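Local atomic coordinates of AvrRxo1-ORF1 (Xanthomonas oryzae pv. oryzicola, PDB entry 4Z8T), a protein that is a type III effector of a plant-pathogenic bacterium that probably acts through a polynucleotide-kinase-like P-loop domain and binds the protein AvrRxo1-ORF2. Residues 52-57 with 153-158; 57-62 with 148-153; 66-71 with 87-92. One frame throughout, in Å; residues are numbered along the deposited sequence.

In the fold
From the N terminus, helix 34-60 provides the first side of contact 1 and then, with its C-terminal turn, of contact 2. Strand 66-71 follows. Helix 87-95 returns against it, closing the shortest loop, contact 3. Much later, residues 148-153 close contact 2, and strand 154-157 then closes contact 1. The loops are concentric: contact 3 innermost, contact 2 around it, contact 1 outermost. Strands 66-71 and 154-157 lie side by side in the sheet, paired through backbone hydrogen bonds that include those of Phe68 with Ile154 and Val156. Contacts 1 and 2 share Ser57 and Ser153; together the three join helix 34-60, helix 87-95, the loop before strand 154-157, and strands 66-71 and 154-157.

Contact 1 of 3, residues 52-57 with 153-158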
ATOM      1  N   LEU A  52      17.603 -33.824  23.043  1.00 20.03           N
ATOM      2  CA  LEU A  52      18.890 -33.995  23.705  1.00 21.06           C
ATOM      3  C   LEU A  52      19.986 -34.146  22.667  1.00 21.86           C
ATOM      4  O   LEU A  52      21.093 -33.642  22.848  1.00 20.07           O
ATOM      5  CB  LEU A  52      18.857 -35.200  24.651  1.00 21.39           C
ATOM      6  CG  LEU A  52      20.062 -35.391  25.573  1.00 29.25           C
ATOM      7  CD1 LEU A  52      20.312 -34.159  26.426  1.00 25.25           C
ATOM      8  CD2 LEU A  52      19.843 -36.618  26.455  1.00 31.53           C
ATOM      9  N   THR A  53      19.683 -34.839  21.574  1.00 21.05           N
ATOM     10  CA  THR A  53      20.643 -34.957  20.479  1.00 21.55           C
ATOM     11  C   THR A  53      21.007 -33.567  19.954  1.00 20.83           C
ATOM     12  O   THR A  53      22.189 -33.247  19.791  1.00 21.95           O
ATOM     13  CB  THR A  53      20.088 -35.830  19.343  1.00 25.35           C
ATOM     14  OG1 THR A  53      19.930 -37.170  19.822  1.00 25.91           O
ATOM     15  CG2 THR A  53      21.040 -35.845  18.167  1.00 25.22           C
ATOM     16  N   LEU A  54      19.992 -32.739  19.722  1.00 19.51           N
ATOM     17  CA  LEU A  54      20.221 -31.364  19.273  1.00 18.16           C
ATOM     18  C   LEU A  54      21.119 -30.639  20.261  1.00 19.04           C
ATOM     19  O   LEU A  54      22.125 -30.034  19.879  1.00 18.92           O
ATOM     20  CB  LEU A  54      18.898 -30.599  19.163  1.00 20.57           C
ATOM     21  CG  LEU A  54      17.950 -30.860  17.994  1.00 22.85           C
ATOM     22  CD1 LEU A  54      16.805 -29.848  18.053  1.00 21.77           C
ATOM     23  CD2 LEU A  54      18.676 -30.780  16.654  1.00 21.70           C
ATOM     24  N   ALA A  55      20.757 -30.720  21.536  1.00 18.32           N
ATOM     25  CA  ALA A  55      21.495 -29.998  22.569  1.00 17.90           C
ATOM     26  C   ALA A  55      22.950 -30.437  22.662  1.00 18.41           C
ATOM     27  O   ALA A  55      23.845 -29.604  22.831  1.00 20.47           O
ATOM     28  CB  ALA A  55      20.804 -30.141  23.914  1.00 18.02           C
ATOM     29  N   GLU A  56      23.197 -31.738  22.552  1.00 20.44           N
ATOM     30  CA  GLU A  56      24.571 -32.221  22.642  1.00 19.76           C
ATOM     31  C   GLU A  56      25.366 -31.809  21.414  1.00 19.77           C
ATOM     32  O   GLU A  56      26.553 -31.488  21.526  1.00 21.18           O
ATOM     33  CB  GLU A  56      24.614 -33.743  22.812  1.00 21.26           C
ATOM     34  CG  GLU A  56      24.048 -34.269  24.127  1.00 25.26           C
ATOM     35  CD  GLU A  56      24.926 -33.990  25.338  1.00 26.20           C
ATOM     36  OE1 GLU A  56      26.030 -33.424  25.191  1.00 31.03           O
ATOM     37  OE2 GLU A  56      24.505 -34.350  26.461  1.00 29.04           O
ATOM     38  N   SER A  57      24.728 -31.808  20.240  1.00 20.23           N
ATOM     39  CA  SER A  57      25.393 -31.314  19.029  1.00 19.87           C
ATOM     40  C   SER A  57      25.794 -29.860  19.159  1.00 18.69           C
ATOM     41  O   SER A  57      26.943 -29.504  18.884  1.00 19.66           O
ATOM     42  CB  SER A  57      24.510 -31.499  17.786  1.00 18.11           C
ATOM     43  OG  SER A  57      25.152 -31.000  16.615  1.00 20.50           O
ATOM     44  N   SER A 153      20.548 -26.261  25.130  1.00 15.42           N
ATOM     45  CA  SER A 153      20.004 -25.339  24.135  1.00 15.57           C
ATOM     46  C   SER A 153      18.741 -25.948  23.550  1.00 17.59           C
ATOM     47  O   SER A 153      18.625 -27.172  23.425  1.00 18.54           O
ATOM     48  CB  SER A 153      21.008 -25.089  23.015  1.00 16.52           C
ATOM     49  OG  SER A 153      22.033 -24.210  23.454  1.00 17.65           O
ATOM     50  N   ILE A 154      17.789 -25.096  23.198  1.00 15.51           N
ATOM     51  CA  ILE A 154      16.503 -25.569  22.694  1.00 15.46           C
ATOM     52  C   ILE A 154      16.068 -24.713  21.516  1.00 15.70           C
ATOM     53  O   ILE A 154      16.569 -23.610  21.313  1.00 16.11           O
ATOM     54  CB  ILE A 154      15.401 -25.566  23.790  1.00 17.76           C
ATOM     55  CG1 ILE A 154      15.125 -24.140  24.285  1.00 18.38           C
ATOM     56  CG2 ILE A 154      15.788 -26.471  24.948  1.00 19.33           C
ATOM     57  CD1 ILE A 154      14.036 -24.057  25.377  1.00 22.65           C
ATOM     58  N   VAL A 155      15.122 -25.228  20.742  1.00 15.20           N
ATOM     59  CA  VAL A 155      14.630 -24.511  19.572  1.00 15.54           C
ATOM     60  C   VAL A 155      13.131 -24.336  19.669  1.00 19.50           C
ATOM     61  O   VAL A 155      12.404 -25.307  19.878  1.00 20.14           O
ATOM     62  CB  VAL A 155      14.935 -25.273  18.265  1.00 15.48           C
ATOM     63  CG1 VAL A 155      14.513 -24.435  17.053  1.00 17.64           C
ATOM     64  CG2 VAL A 155      16.394 -25.627  18.182  1.00 18.42           C
ATOM     65  N   VAL A 156      12.668 -23.097  19.530  1.00 15.92           N
ATOM     66  CA  VAL A 156      11.242 -22.804  19.576  1.00 16.88           C
ATOM     67  C   VAL A 156      10.833 -22.374  18.181  1.00 19.38           C
ATOM     68  O   VAL A 156      11.307 -21.373  17.652  1.00 17.47           O
ATOM     69  CB  VAL A 156      10.906 -21.714  20.609  1.00 19.70           C
ATOM     70  CG1 VAL A 156       9.394 -21.431  20.627  1.00 22.08           C
ATOM     71  CG2 VAL A 156      11.366 -22.149  21.988  1.00 20.99           C
ATOM     72  N   ASP A 157       9.974 -23.193  17.582  1.00 19.60           N
ATOM     73  CA  ASP A 157       9.560 -23.067  16.211  1.00 26.06           C
ATOM     74  C   ASP A 157       8.055 -22.799  16.219  1.00 24.33           C
ATOM     75  O   ASP A 157       7.259 -23.722  16.083  1.00 25.19           O
ATOM     76  CB  ASP A 157       9.849 -24.411  15.538  1.00 24.31           C
ATOM     77  CG  ASP A 157       9.555 -24.403  14.073  1.00 30.81           C
ATOM     78  OD1 ASP A 157       9.357 -23.306  13.504  1.00 29.67           O
ATOM     79  OD2 ASP A 157       9.537 -25.505  13.487  1.00 31.52           O
ATOM     80  N   LYS A 158       7.678 -21.537  16.416  1.00 17.77           N
ATOM     81  CA  LYS A 158       6.288 -21.128  16.556  1.00 19.45           C
ATOM     82  C   LYS A 158       6.174 -19.782  15.881  1.00 20.02           C
ATOM     83  O   LYS A 158       7.191 -19.140  15.593  1.00 21.29           O
ATOM     84  CB  LYS A 158       5.912 -20.960  18.031  1.00 22.02           C
ATOM     85  CG  LYS A 158       5.923 -22.234  18.859  1.00 26.81           C
ATOM     86  CD  LYS A 158       5.479 -21.903  20.275  1.00 29.11           C
ATOM     87  CE  LYS A 158       5.550 -23.112  21.178  1.00 33.39           C
ATOM     88  NZ  LYS A 158       4.776 -22.859  22.423  1.00 33.35           N
TER
HETATM   89  O   HOH W   1      23.166 -27.448  24.409  1.00 18.35           O
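Leu54 and Ala55 of helix 34-60 touch the start of strand 154-157, at Val155 and Ser153. The apolar part is a touch between branches: Leu54 CD1 lies 4.2 Å from Val155 CG2. With CG of Leu54 set beside its backbone N (chi1 -75°) and CD1 carried onward nearly straight (chi2 -173°), this methyl reaches out from the helix to the strand. Both residues are buried and also pack on helix 87-95, Leu54 on Ala92 and Leu93, Val155 on Leu89.

Closer in, a methyl rests against backbone. The backbones come nearest at Ala55 and Ser153, whose CA atoms are 5.1 Å apart, and Ala55 CB sits 3.7 Å from Ser153 O.

The polar link runs through water 1. It donates to the helix carbonyl, 2.8 Å from Ala55 O, and accepts from the loop amide, 3.0 Å from Ser153 N. The hydroxyl of Ser153 is engaged elsewhere, with Thr66 N on the neighbouring strand, while the backbone of Ile154 and Val156 pairs with strand 66-71.

This is plain helix-on-sheet packing on an outermost strand of the chain's sheet, in a domain probably related to the Zeta toxin family of P-loop NTPases. Small apolar surfaces and one bridging water make the join. Water 1 supplies a partner for the buried Ser153 N while also bonding Ala55 O; the two segments share no direct hydrogen bond.

Contact 2 of 3, residues 57-62 with 148-153; sequences SLESDG and SGAIAS
Glu59, in the last turn of helix 34-60, accepts a hydrogen bond from Ser148, with Ser148 OG 2.7 Å from Glu59 OE2; the contact ties this C-terminal turn to the loop leading into strand 154-157. The turn ends in a Schellman motif: Gly62, at positive phi, is its C-prime residue, Gly62 N bonding to Glu59 O and Cys63 N to Leu58 O. The serine hydroxyl meets the carboxylate from above its plane, 35° out of it. The glutamate chain is extended, with CG anti to the backbone N (chi1 179°), which carries the carboxylate across to the loop segment 148-153. Its other oxygen, Glu59 OE1, passes 3.6 Å from Ala150 CB.

Deeper along the contact, Leu58 CD1 packs on Ser153 CB at 3.7 Å, while the leucine also touches Val88 and Ala92 of helix 87-95.

In the next shell, Thr146 OG1 bonds to both Glu59 OE1 and Ser148 OG, tying the two side chains together from two residues earlier in the same loop. Ala150 N adds a weak bond to Ser148 OG.

Water 2 links the segments directly, donating to Glu59 OE1 at 2.7 Å and to Ile151 O at 2.9 Å.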
ATOM      1  N   SER A  57      24.728 -31.808  20.240  1.00 20.23           N
ATOM      2  CA  SER A  57      25.393 -31.314  19.029  1.00 19.87           C
ATOM      3  C   SER A  57      25.794 -29.860  19.159  1.00 18.69           C
ATOM      4  O   SER A  57      26.943 -29.504  18.884  1.00 19.66           O
ATOM      5  CB  SER A  57      24.510 -31.499  17.786  1.00 18.11           C
ATOM      6  OG  SER A  57      25.152 -31.000  16.615  1.00 20.50           O
ATOM      7  N   LEU A  58      24.842 -29.024  19.572  1.00 17.30           N
ATOM      8  CA  LEU A  58      25.097 -27.597  19.732  1.00 18.13           C
ATOM      9  C   LEU A  58      26.216 -27.329  20.739  1.00 17.01           C
ATOM     10  O   LEU A  58      27.080 -26.493  20.492  1.00 19.72           O
ATOM     11  CB  LEU A  58      23.812 -26.886  20.163  1.00 17.26           C
ATOM     12  CG  LEU A  58      22.735 -26.883  19.076  1.00 18.21           C
ATOM     13  CD1 LEU A  58      21.353 -26.574  19.662  1.00 17.21           C
ATOM     14  CD2 LEU A  58      23.078 -25.871  17.973  1.00 15.84           C
ATOM     15  N   GLU A  59      26.212 -28.045  21.861  1.00 18.53           N
ATOM     16  CA  GLU A  59      27.235 -27.804  22.886  1.00 19.44           C
ATOM     17  C   GLU A  59      28.621 -28.221  22.401  1.00 21.10           C
ATOM     18  O   GLU A  59      29.620 -27.526  22.638  1.00 20.84           O
ATOM     19  CB  GLU A  59      26.886 -28.530  24.186  1.00 19.73           C
ATOM     20  CG  GLU A  59      27.931 -28.327  25.280  1.00 24.36           C
ATOM     21  CD  GLU A  59      27.552 -29.029  26.549  1.00 29.29           C
ATOM     22  OE1 GLU A  59      26.420 -28.803  27.023  1.00 27.25           O
ATOM     23  OE2 GLU A  59      28.380 -29.812  27.067  1.00 31.44           O
ATOM     24  N   SER A  60      28.674 -29.354  21.716  1.00 19.39           N
ATOM     25  CA  SER A  60      29.917 -29.857  21.150  1.00 22.33           C
ATOM     26  C   SER A  60      30.484 -28.870  20.142  1.00 21.99           C
ATOM     27  O   SER A  60      31.701 -28.780  19.957  1.00 21.58           O
ATOM     28  CB  SER A  60      29.667 -31.198  20.474  1.00 22.89           C
ATOM     29  OG  SER A  60      30.865 -31.717  19.934  1.00 27.98           O
ATOM     30  N   ASP A  61      29.604 -28.121  19.485  1.00 17.78           N
ATOM     31  CA  ASP A  61      30.056 -27.139  18.506  1.00 18.79           C
ATOM     32  C   ASP A  61      30.286 -25.778  19.159  1.00 19.91           C
ATOM     33  O   ASP A  61      30.427 -24.770  18.472  1.00 21.29           O
ATOM     34  CB  ASP A  61      29.059 -27.028  17.340  1.00 19.81           C
ATOM     35  CG  ASP A  61      29.177 -28.175  16.349  1.00 23.88           C
ATOM     36  OD1 ASP A  61      30.238 -28.835  16.298  1.00 22.53           O
ATOM     37  OD2 ASP A  61      28.202 -28.413  15.599  1.00 20.58           O
ATOM     38  N   GLY A  62      30.325 -25.759  20.491  1.00 19.27           N
ATOM     39  CA  GLY A  62      30.745 -24.580  21.235  1.00 21.63           C
ATOM     40  C   GLY A  62      29.684 -23.538  21.536  1.00 24.21           C
ATOM     41  O   GLY A  62      30.000 -22.420  21.954  1.00 23.74           O
ATOM     42  N   SER A 148      27.419 -32.441  30.306  1.00 30.54           N
ATOM     43  CA  SER A 148      28.393 -31.596  30.987  1.00 31.30           C
ATOM     44  C   SER A 148      27.743 -30.835  32.136  1.00 30.73           C
ATOM     45  O   SER A 148      28.403 -30.035  32.813  1.00 35.45           O
ATOM     46  CB  SER A 148      29.011 -30.597  30.014  1.00 34.13           C
ATOM     47  OG  SER A 148      28.114 -29.529  29.755  1.00 32.31           O
ATOM     48  N   GLY A 149      26.446 -31.064  32.343  1.00 28.60           N
ATOM     49  CA  GLY A 149      25.693 -30.362  33.374  1.00 28.72           C
ATOM     50  C   GLY A 149      25.206 -28.980  32.970  1.00 27.63           C
ATOM     51  O   GLY A 149      24.544 -28.286  33.750  1.00 27.63           O
ATOM     52  N   ALA A 150      25.535 -28.574  31.747  1.00 26.68           N
ATOM     53  CA  ALA A 150      25.109 -27.278  31.242  1.00 26.24           C
ATOM     54  C   ALA A 150      23.648 -27.353  30.821  1.00 22.19           C
ATOM     55  O   ALA A 150      23.151 -28.423  30.450  1.00 22.11           O
ATOM     56  CB  ALA A 150      25.967 -26.852  30.070  1.00 25.58           C
ATOM     57  N   ILE A 151      22.970 -26.215  30.895  1.00 22.56           N
ATOM     58  CA  ILE A 151      21.590 -26.110  30.443  1.00 21.25           C
ATOM     59  C   ILE A 151      21.553 -26.434  28.951  1.00 19.42           C
ATOM     60  O   ILE A 151      22.393 -25.962  28.185  1.00 20.43           O
ATOM     61  CB  ILE A 151      21.043 -24.688  30.723  1.00 24.31           C
ATOM     62  CG1 ILE A 151      20.676 -24.552  32.206  1.00 24.70           C
ATOM     63  CG2 ILE A 151      19.831 -24.376  29.874  1.00 23.09           C
ATOM     64  CD1 ILE A 151      19.404 -25.301  32.607  1.00 26.10           C
ATOM     65  N   ALA A 152      20.584 -27.248  28.538  1.00 18.68           N
ATOM     66  CA  ALA A 152      20.438 -27.624  27.137  1.00 18.65           C
ATOM     67  C   ALA A 152      19.918 -26.472  26.279  1.00 17.58           C
ATOM     68  O   ALA A 152      18.943 -25.813  26.631  1.00 19.03           O
ATOM     69  CB  ALA A 152      19.480 -28.803  27.020  1.00 17.64           C
ATOM     70  N   SER A 153      20.548 -26.261  25.130  1.00 15.42           N
ATOM     71  CA  SER A 153      20.004 -25.339  24.135  1.00 15.57           C
ATOM     72  C   SER A 153      18.741 -25.948  23.550  1.00 17.59           C
ATOM     73  O   SER A 153      18.625 -27.172  23.425  1.00 18.54           O
ATOM     74  CB  SER A 153      21.008 -25.089  23.015  1.00 16.52           C
ATOM     75  OG  SER A 153      22.033 -24.210  23.454  1.00 17.65           O
TER
HETATM   76  O   HOH W   2      24.616 -26.848  26.632  1.00 23.91           O

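Contact 3 of 3, residues 66-71 with 87-92; sequences TLFALR and PVLAAA
Phe68 of strand 66-71 and Leu89 of helix 87-95 contribute nearly equal buried surface, and Val88 adds a smaller share. The contact is wholly apolar and belongs to the layer between sheet and helices in what is probably a P-loop kinase-like domain.

Phe68 points from the strand toward the helix. Its CG stands beside the backbone N (chi1 -71°), and the ring extends past Leu89 to end at Val88. The contact is made at both ends of the side chain: Phe68 CB lies 4.2 Å from Leu89 CD2, and Phe68 CZ lies 4.0 Å from Val88 CG1. Both methyls approach the ring obliquely. One face of the ring is covered from within its own strand, Thr66 CG2 standing 3.6 Å above the plane and offset toward the rim.

Leu89 has CG anti to its backbone N (chi1 176°), and its CD2 meets Phe68 CB; the residue also packs on Val155 of the adjoining strand. Val88 crosses the Phe68 side chain at about a right angle. Its two methyls divide the work: CG1 meets the ring, while Val88 CG2 lies 3.6 Å from Asp61 CB, just past the end of helix 34-60.

Around this pair of segments, Leu58 of helix 34-60 touches both Phe68 and Val88, and Ile86 touches Phe68 and Leu70. Strand 66-71 lies between strands 154-157 and 179-185, all three parallel; helix 87-95 packs on it and, through Val88 and Ala92, on the C-terminal end of helix 34-60.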
ATOM      1  N   THR A  66      21.401 -21.679  24.755  1.00 17.10           N
ATOM      2  CA  THR A  66      20.730 -20.753  23.853  1.00 16.10           C
ATOM      3  C   THR A  66      19.313 -21.240  23.611  1.00 17.36           C
ATOM      4  O   THR A  66      19.058 -22.448  23.548  1.00 16.87           O
ATOM      5  CB  THR A  66      21.491 -20.687  22.496  1.00 17.31           C
ATOM      6  OG1 THR A  66      22.787 -20.098  22.700  1.00 18.29           O
ATOM      7  CG2 THR A  66      20.750 -19.834  21.468  1.00 17.58           C
ATOM      8  N   LEU A  67      18.390 -20.290  23.517  1.00 15.73           N
ATOM      9  CA  LEU A  67      17.045 -20.547  23.007  1.00 15.75           C
ATOM     10  C   LEU A  67      17.037 -20.011  21.584  1.00 16.44           C
ATOM     11  O   LEU A  67      17.091 -18.801  21.371  1.00 16.90           O
ATOM     12  CB  LEU A  67      16.000 -19.816  23.869  1.00 18.21           C
ATOM     13  CG  LEU A  67      14.497 -20.076  23.679  1.00 21.53           C
ATOM     14  CD1 LEU A  67      13.717 -19.556  24.897  1.00 23.41           C
ATOM     15  CD2 LEU A  67      13.976 -19.418  22.434  1.00 22.12           C
ATOM     16  N   PHE A  68      17.002 -20.906  20.599  1.00 14.86           N
ATOM     17  CA  PHE A  68      16.893 -20.478  19.209  1.00 16.37           C
ATOM     18  C   PHE A  68      15.417 -20.301  18.901  1.00 15.75           C
ATOM     19  O   PHE A  68      14.638 -21.258  18.991  1.00 16.41           O
ATOM     20  CB  PHE A  68      17.461 -21.546  18.263  1.00 15.92           C
ATOM     21  CG  PHE A  68      18.951 -21.672  18.320  1.00 15.92           C
ATOM     22  CD1 PHE A  68      19.548 -22.549  19.219  1.00 16.47           C
ATOM     23  CD2 PHE A  68      19.756 -20.910  17.491  1.00 17.38           C
ATOM     24  CE1 PHE A  68      20.931 -22.675  19.274  1.00 16.04           C
ATOM     25  CE2 PHE A  68      21.135 -21.024  17.546  1.00 20.26           C
ATOM     26  CZ  PHE A  68      21.725 -21.907  18.443  1.00 17.66           C
ATOM     27  N   ALA A  69      15.025 -19.076  18.564  1.00 15.73           N
ATOM     28  CA  ALA A  69      13.626 -18.746  18.321  1.00 15.73           C
ATOM     29  C   ALA A  69      13.479 -18.433  16.834  1.00 18.07           C
ATOM     30  O   ALA A  69      14.174 -17.571  16.301  1.00 18.79           O
ATOM     31  CB  ALA A  69      13.209 -17.535  19.176  1.00 17.62           C
ATOM     32  N   LEU A  70      12.601 -19.162  16.157  1.00 14.66           N
ATOM     33  CA  LEU A  70      12.318 -18.893  14.754  1.00 14.95           C
ATOM     34  C   LEU A  70      10.932 -18.272  14.660  1.00 15.99           C
ATOM     35  O   LEU A  70       9.916 -18.973  14.683  1.00 16.46           O
ATOM     36  CB  LEU A  70      12.369 -20.192  13.941  1.00 18.36           C
ATOM     37  CG  LEU A  70      13.616 -21.028  14.231  1.00 23.30           C
ATOM     38  CD1 LEU A  70      13.584 -22.379  13.500  1.00 26.91           C
ATOM     39  CD2 LEU A  70      14.839 -20.235  13.844  1.00 21.95           C
ATOM     40  N   ARG A  71      10.896 -16.944  14.591  1.00 13.89           N
ATOM     41  CA  ARG A  71       9.654 -16.188  14.525  1.00 14.29           C
ATOM     42  C   ARG A  71       9.210 -16.029  13.082  1.00 15.90           C
ATOM     43  O   ARG A  71      10.027 -15.791  12.200  1.00 15.73           O
ATOM     44  CB  ARG A  71       9.900 -14.793  15.107  1.00 14.36           C
ATOM     45  CG  ARG A  71       8.671 -13.902  15.179  1.00 14.89           C
ATOM     46  CD  ARG A  71       8.940 -12.619  15.974  1.00 16.33           C
ATOM     47  NE  ARG A  71       7.690 -11.911  16.211  1.00 15.51           N
ATOM     48  CZ  ARG A  71       7.191 -10.955  15.430  1.00 15.62           C
ATOM     49  NH1 ARG A  71       7.830 -10.574  14.331  1.00 16.93           N
ATOM     50  NH2 ARG A  71       6.024 -10.401  15.736  1.00 16.12           N
ATOM     51  N   PRO A  87      24.090 -21.772  10.810  1.00 16.85           N
ATOM     52  CA  PRO A  87      24.912 -22.967  10.549  1.00 15.02           C
ATOM     53  C   PRO A  87      25.059 -23.945  11.719  1.00 17.28           C
ATOM     54  O   PRO A  87      25.070 -25.158  11.479  1.00 17.60           O
ATOM     55  CB  PRO A  87      26.290 -22.387  10.191  1.00 17.66           C
ATOM     56  CG  PRO A  87      26.015 -21.013   9.700  1.00 20.05           C
ATOM     57  CD  PRO A  87      24.803 -20.524  10.472  1.00 17.76           C
ATOM     58  N   VAL A  88      25.209 -23.459  12.952  1.00 15.17           N
ATOM     59  CA  VAL A  88      25.372 -24.386  14.073  1.00 15.95           C
ATOM     60  C   VAL A  88      24.106 -25.214  14.291  1.00 16.58           C
ATOM     61  O   VAL A  88      24.176 -26.397  14.618  1.00 16.48           O
ATOM     62  CB  VAL A  88      25.875 -23.671  15.363  1.00 17.64           C
ATOM     63  CG1 VAL A  88      24.744 -22.931  16.103  1.00 17.16           C
ATOM     64  CG2 VAL A  88      26.573 -24.650  16.292  1.00 17.48           C
ATOM     65  N   LEU A  89      22.949 -24.601  14.062  1.00 15.82           N
ATOM     66  CA  LEU A  89      21.688 -25.285  14.279  1.00 15.37           C
ATOM     67  C   LEU A  89      21.424 -26.221  13.103  1.00 17.42           C
ATOM     68  O   LEU A  89      20.900 -27.324  13.290  1.00 18.75           O
ATOM     69  CB  LEU A  89      20.558 -24.282  14.465  1.00 18.59           C
ATOM     70  CG  LEU A  89      19.170 -24.897  14.592  1.00 19.15           C
ATOM     71  CD1 LEU A  89      19.121 -25.836  15.791  1.00 20.28           C
ATOM     72  CD2 LEU A  89      18.142 -23.773  14.724  1.00 20.38           C
ATOM     73  N   ALA A  90      21.813 -25.786  11.905  1.00 16.54           N
ATOM     74  CA  ALA A  90      21.689 -26.643  10.726  1.00 17.68           C
ATOM     75  C   ALA A  90      22.430 -27.951  10.935  1.00 20.03           C
ATOM     76  O   ALA A  90      21.921 -29.021  10.578  1.00 20.89           O
ATOM     77  CB  ALA A  90      22.201 -25.944   9.488  1.00 18.90           C
ATOM     78  N   ALA A  91      23.627 -27.871  11.513  1.00 19.65           N
ATOM     79  CA  ALA A  91      24.424 -29.061  11.780  1.00 17.86           C
ATOM     80  C   ALA A  91      23.713 -29.984  12.763  1.00 21.49           C
ATOM     81  O   ALA A  91      23.762 -31.214  12.640  1.00 22.40           O
ATOM     82  CB  ALA A  91      25.798 -28.651  12.328  1.00 19.62           C
ATOM     83  N   ALA A  92      23.077 -29.392  13.769  1.00 17.44           N
ATOM     84  CA  ALA A  92      22.348 -30.167  14.756  1.00 18.52           C
ATOM     85  C   ALA A  92      21.091 -30.814  14.180  1.00 20.72           C
ATOM     86  O   ALA A  92      20.825 -31.992  14.425  1.00 21.29           O
ATOM     87  CB  ALA A  92      21.995 -29.289  15.947  1.00 20.04           C
TER